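Hypothetical protein (PDB 4OO3) is of unknown function but is probably a nucleotide-dependent oxidoreductase, with an NAD-binding Rossmann fold and a second domain built on a large mixed sheet. Local coordinates at residues 148-154 against 398-402; 23-29 against 395-399. All blocks are in the same frame, centred on the assembly; numbering follows the deposited sequence.

Contact 1. Residues 148-154 against 398-402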
# COMPACT_ATOMS: atom_id res chain seq x y z
N ILE A 148 -2.79 1.76 -5.53
CA ILE A 148 -3.66 0.92 -4.73
C ILE A 148 -3.29 1.01 -3.24
O ILE A 148 -2.44 0.27 -2.76
CB ILE A 148 -3.57 -0.53 -5.24
CG1 ILE A 148 -3.95 -0.57 -6.73
CG2 ILE A 148 -4.49 -1.44 -4.42
CD1 ILE A 148 -3.62 -1.87 -7.44
N MSE A 149 -3.95 1.95 -2.55
CA MSE A 149 -3.77 2.15 -1.11
C MSE A 149 -4.85 1.40 -0.36
O MSE A 149 -5.89 1.95 -0.01
CB MSE A 149 -3.83 3.65 -0.78
CG MSE A 149 -2.75 4.46 -1.49
SE MSE A 149 -0.99 4.02 -0.74
CE MSE A 149 -0.27 2.94 -2.20
N THR A 150 -4.60 0.13 -0.09
CA THR A 150 -5.58 -0.74 0.55
C THR A 150 -5.89 -0.40 2.02
O THR A 150 -7.02 -0.59 2.48
CB THR A 150 -5.11 -2.21 0.48
OG1 THR A 150 -3.75 -2.29 0.92
CG2 THR A 150 -5.20 -2.73 -0.94
N GLU A 151 -4.91 0.13 2.74
CA GLU A 151 -5.01 0.29 4.20
C GLU A 151 -5.97 1.39 4.62
O GLU A 151 -6.37 1.46 5.78
CB GLU A 151 -3.63 0.53 4.81
CG GLU A 151 -2.63 -0.56 4.46
CD GLU A 151 -3.21 -1.95 4.66
OE1 GLU A 151 -3.57 -2.28 5.82
OE2 GLU A 151 -3.32 -2.71 3.67
N ARG A 152 -6.33 2.25 3.67
CA ARG A 152 -7.39 3.22 3.87
C ARG A 152 -8.73 2.57 4.20
O ARG A 152 -9.60 3.20 4.80
CB ARG A 152 -7.59 4.03 2.60
CG ARG A 152 -6.40 4.88 2.22
CD ARG A 152 -6.76 5.67 0.98
NE ARG A 152 -5.65 6.49 0.52
CZ ARG A 152 -5.69 7.22 -0.58
NH1 ARG A 152 -6.78 7.22 -1.34
NH2 ARG A 152 -4.64 7.96 -0.93
N ASN A 153 -8.91 1.33 3.76
CA ASN A 153 -10.18 0.63 3.88
C ASN A 153 -10.24 -0.27 5.10
O ASN A 153 -11.29 -0.82 5.40
CB ASN A 153 -10.43 -0.17 2.61
CG ASN A 153 -10.51 0.72 1.38
OD1 ASN A 153 -11.09 1.80 1.43
ND2 ASN A 153 -9.95 0.26 0.28
N GLU A 154 -9.11 -0.42 5.78
CA GLU A 154 -9.03 -1.25 6.97
C GLU A 154 -9.68 -0.52 8.15
O GLU A 154 -9.52 0.69 8.31
CB GLU A 154 -7.57 -1.61 7.25
CG GLU A 154 -7.36 -2.54 8.43
CD GLU A 154 -7.41 -1.79 9.75
OE1 GLU A 154 -6.83 -0.69 9.83
OE2 GLU A 154 -8.05 -2.31 10.70
N HIS A 398 -10.33 -5.31 0.98
CA HIS A 398 -9.77 -3.95 0.95
C HIS A 398 -9.29 -3.59 -0.46
O HIS A 398 -9.44 -2.45 -0.89
CB HIS A 398 -8.60 -3.77 1.93
CG HIS A 398 -8.97 -3.99 3.36
ND1 HIS A 398 -8.11 -4.57 4.27
CD2 HIS A 398 -10.11 -3.72 4.04
CE1 HIS A 398 -8.71 -4.65 5.45
NE2 HIS A 398 -9.93 -4.14 5.33
N PHE A 399 -8.70 -4.57 -1.14
CA PHE A 399 -8.18 -4.38 -2.49
C PHE A 399 -9.33 -4.19 -3.49
O PHE A 399 -9.25 -3.34 -4.38
CB PHE A 399 -7.34 -5.60 -2.87
CG PHE A 399 -6.52 -5.42 -4.12
CD1 PHE A 399 -7.08 -5.63 -5.37
CD2 PHE A 399 -5.17 -5.10 -4.04
CE1 PHE A 399 -6.33 -5.48 -6.52
CE2 PHE A 399 -4.41 -4.95 -5.19
CZ PHE A 399 -4.99 -5.14 -6.43
N GLY A 400 -10.38 -4.99 -3.34
CA GLY A 400 -11.58 -4.88 -4.17
C GLY A 400 -12.26 -3.53 -4.06
O GLY A 400 -12.76 -3.01 -5.05
N GLN A 401 -12.26 -2.95 -2.86
CA GLN A 401 -12.86 -1.63 -2.65
C GLN A 401 -12.11 -0.57 -3.45
O GLN A 401 -12.74 0.32 -4.03
CB GLN A 401 -12.86 -1.26 -1.17
CG GLN A 401 -13.88 -2.00 -0.33
CD GLN A 401 -13.73 -1.69 1.15
OE1 GLN A 401 -13.79 -0.53 1.56
NE2 GLN A 401 -13.53 -2.73 1.96
N VAL A 402 -10.78 -0.67 -3.48
CA VAL A 402 -9.96 0.26 -4.25
C VAL A 402 -10.27 0.13 -5.74
O VAL A 402 -10.44 1.13 -6.43
CB VAL A 402 -8.44 0.05 -4.02
CG1 VAL A 402 -7.63 1.05 -4.83
CG2 VAL A 402 -8.10 0.20 -2.54
O HOH W 1 -5.60 -4.64 3.51
O HOH W 2 -14.15 -0.55 4.54
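The loop that leaves strand 145-147, an edge strand of the parallel Rossmann sheet, packs here on the first turns of helix 395-412. N153 and H398 carry the polar part. N153 ND2 donates to H398 O at 3.0 Å. The bond is bent (139° at the hydrogen) and reaches a lone pair in the carbonyl plane. N153 CG lies beside its backbone N, anti to the carbonyl carbon (chi1 -61°), and this turns the amide onto the helix. ND2 also rests 3.4 Å from V402 CG2. The side chains of N153 and Q401 run antiparallel past one another, their amide planes 31° apart, and water 2 donates to both N153 O and Q401 OE1. With an alanine here in place of N153, H398 O would probably lose this donor, and a gap would be likely to open beside Q401 and V402. The H398 ring has the backbone of E154 over one face, with E154 CA 3.4 Å from H398 NE2. E154 CB makes an off-centre CH-pi contact with the same ring. Water 1 sits at the ring edge, in plane, 2.6 Å from H398 ND1, and it donates to E151 OE2. T150 OG1 donates to that same oxygen. The apolar part lies farther back along the loop. I148 CG2 meets F399 CE2 at 3.6 Å and V402 CG1 at 4.0 Å. T150 CG2 touches F399 CA. E154 is the N-cap of helix 155-164: E154 OE1 accepts from T157 N and is also hydrogen-bonded to T156 OG1. M149 and T150 pack on helix 220-231, and V402 also touches Y146 of strand 145-147.

Contact 2. Residues 23-29 against 395-399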
# COMPACT_ATOMS: atom_id res chain seq x y z
N HIS A 23 -1.26 -9.25 -6.92
CA HIS A 23 -2.19 -8.12 -7.10
C HIS A 23 -2.59 -7.87 -8.55
O HIS A 23 -3.70 -7.41 -8.80
CB HIS A 23 -1.63 -6.84 -6.48
CG HIS A 23 -1.55 -6.88 -4.99
ND1 HIS A 23 -0.88 -5.92 -4.26
CD2 HIS A 23 -2.03 -7.77 -4.09
CE1 HIS A 23 -0.96 -6.22 -2.97
NE2 HIS A 23 -1.65 -7.33 -2.85
N ALA A 24 -1.72 -8.20 -9.49
CA ALA A 24 -2.09 -8.17 -10.90
C ALA A 24 -3.34 -9.03 -11.15
O ALA A 24 -4.23 -8.65 -11.91
CB ALA A 24 -0.94 -8.64 -11.78
N ALA A 25 -3.40 -10.19 -10.50
CA ALA A 25 -4.55 -11.08 -10.63
C ALA A 25 -5.71 -10.66 -9.73
O ALA A 25 -6.86 -10.79 -10.11
CB ALA A 25 -4.16 -12.52 -10.34
N LEU A 26 -5.40 -10.15 -8.54
CA LEU A 26 -6.43 -9.82 -7.56
C LEU A 26 -7.45 -8.83 -8.12
O LEU A 26 -8.61 -8.85 -7.71
CB LEU A 26 -5.79 -9.25 -6.29
CG LEU A 26 -6.65 -9.15 -5.02
CD1 LEU A 26 -7.42 -10.44 -4.77
CD2 LEU A 26 -5.77 -8.81 -3.83
N VAL A 27 -7.02 -7.99 -9.05
CA VAL A 27 -7.94 -7.08 -9.74
C VAL A 27 -9.09 -7.84 -10.39
O VAL A 27 -10.21 -7.34 -10.46
CB VAL A 27 -7.20 -6.27 -10.83
CG1 VAL A 27 -8.17 -5.52 -11.73
CG2 VAL A 27 -6.22 -5.29 -10.19
N GLN A 28 -8.80 -9.05 -10.86
CA GLN A 28 -9.77 -9.89 -11.57
C GLN A 28 -10.41 -10.96 -10.69
O GLN A 28 -11.09 -11.86 -11.19
CB GLN A 28 -9.08 -10.54 -12.76
CG GLN A 28 -8.59 -9.56 -13.81
CD GLN A 28 -7.94 -10.27 -14.97
OE1 GLN A 28 -8.52 -11.18 -15.58
NE2 GLN A 28 -6.71 -9.88 -15.28
N LYS A 29 -10.19 -10.88 -9.38
CA LYS A 29 -10.78 -11.81 -8.41
C LYS A 29 -12.31 -11.86 -8.51
O LYS A 29 -12.92 -12.90 -8.26
CB LYS A 29 -10.37 -11.41 -6.99
CG LYS A 29 -10.89 -12.29 -5.85
CD LYS A 29 -10.03 -13.53 -5.66
CE LYS A 29 -10.37 -14.25 -4.36
NZ LYS A 29 -9.24 -15.09 -3.88
N HIS A 395 -7.75 -8.40 3.67
CA HIS A 395 -6.98 -7.69 2.63
C HIS A 395 -7.62 -7.67 1.24
O HIS A 395 -7.65 -6.63 0.58
CB HIS A 395 -5.58 -8.29 2.51
CG HIS A 395 -4.77 -7.66 1.43
ND1 HIS A 395 -4.34 -6.35 1.50
CD2 HIS A 395 -4.34 -8.14 0.24
CE1 HIS A 395 -3.67 -6.06 0.40
NE2 HIS A 395 -3.65 -7.12 -0.38
N GLU A 396 -8.09 -8.82 0.77
CA GLU A 396 -8.65 -8.91 -0.57
C GLU A 396 -9.88 -8.02 -0.73
O GLU A 396 -10.03 -7.36 -1.76
CB GLU A 396 -8.99 -10.36 -0.91
CG GLU A 396 -7.75 -11.22 -0.99
CD GLU A 396 -8.02 -12.59 -1.56
OE1 GLU A 396 -9.20 -13.00 -1.61
OE2 GLU A 396 -7.05 -13.26 -1.97
N ALA A 397 -10.73 -7.99 0.28
CA ALA A 397 -11.87 -7.07 0.30
C ALA A 397 -11.41 -5.61 0.28
O ALA A 397 -12.03 -4.78 -0.39
CB ALA A 397 -12.74 -7.33 1.53
N HIS A 398 -10.33 -5.31 0.98
CA HIS A 398 -9.77 -3.95 0.95
C HIS A 398 -9.29 -3.59 -0.46
O HIS A 398 -9.44 -2.45 -0.89
CB HIS A 398 -8.60 -3.77 1.93
CG HIS A 398 -8.97 -3.99 3.36
ND1 HIS A 398 -8.11 -4.57 4.27
CD2 HIS A 398 -10.11 -3.72 4.04
CE1 HIS A 398 -8.71 -4.65 5.45
NE2 HIS A 398 -9.93 -4.14 5.33
N PHE A 399 -8.70 -4.57 -1.14
CA PHE A 399 -8.18 -4.38 -2.49
C PHE A 399 -9.33 -4.19 -3.49
O PHE A 399 -9.25 -3.34 -4.38
CB PHE A 399 -7.34 -5.60 -2.87
CG PHE A 399 -6.52 -5.42 -4.12
CD1 PHE A 399 -7.08 -5.63 -5.37
CD2 PHE A 399 -5.17 -5.10 -4.04
CE1 PHE A 399 -6.33 -5.48 -6.52
CE2 PHE A 399 -4.41 -4.95 -5.19
CZ PHE A 399 -4.99 -5.14 -6.43
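The F399 ring has L26 CD2 over one face and V27 CG2 at its edge, in plane. With H23 and H395 it forms an aromatic cluster between helix 22-26, which follows the first strand of the Rossmann fold, and the start of helix 395-412. The L26 methyl makes a CH-pi contact, 3.8 Å from the ring centroid. F399 CE2 in turn lies over one face of the H23 ring, offset toward the rim. These two rings meet obliquely, with planes 44° apart. H23 NE2 approaches the edge of the H395 ring in its plane. H23 NE2 and H395 NE2 share a hydrogen bond of 3.2 Å, and either could be the donor. H23 ND1 bonds to D118, so both ring nitrogens of H23 have partners. With chi1 at -168°, the F399 ring points away from its own backbone N and reaches across to helix 22-26. L26 CD1 packs on E396 CG at 3.9 Å. Beyond it, K29 and E396 cross at about a right angle in a salt bridge. K29 NZ lies 3.1 Å from E396 OE1, on its syn side and 23° out of the carboxylate plane, with a weak second bond to E396 OE2 at 3.4 Å.

How the contacts relate
Contacts 1 and 2 lie with their centres about 9 Å apart and share one part of helix 395-412. Contact 2 uses the beginning of that helix and contact 1 the turn that follows. H398 and F399 belong to both segments of the helix, but F399 alone touches across both contacts. The two also touch directly, where T150 OG1 packs against H395 CE1 at 3.8 Å. Along the chain, 23-29 follows the first strand of the parallel sheet, on helix 22-26, and 148-154 comes just after its last. One late helix therefore packs against parts of the chain that follow the first and last strands of the Rossmann sheet, and so holds the C-terminal part of the chain against it.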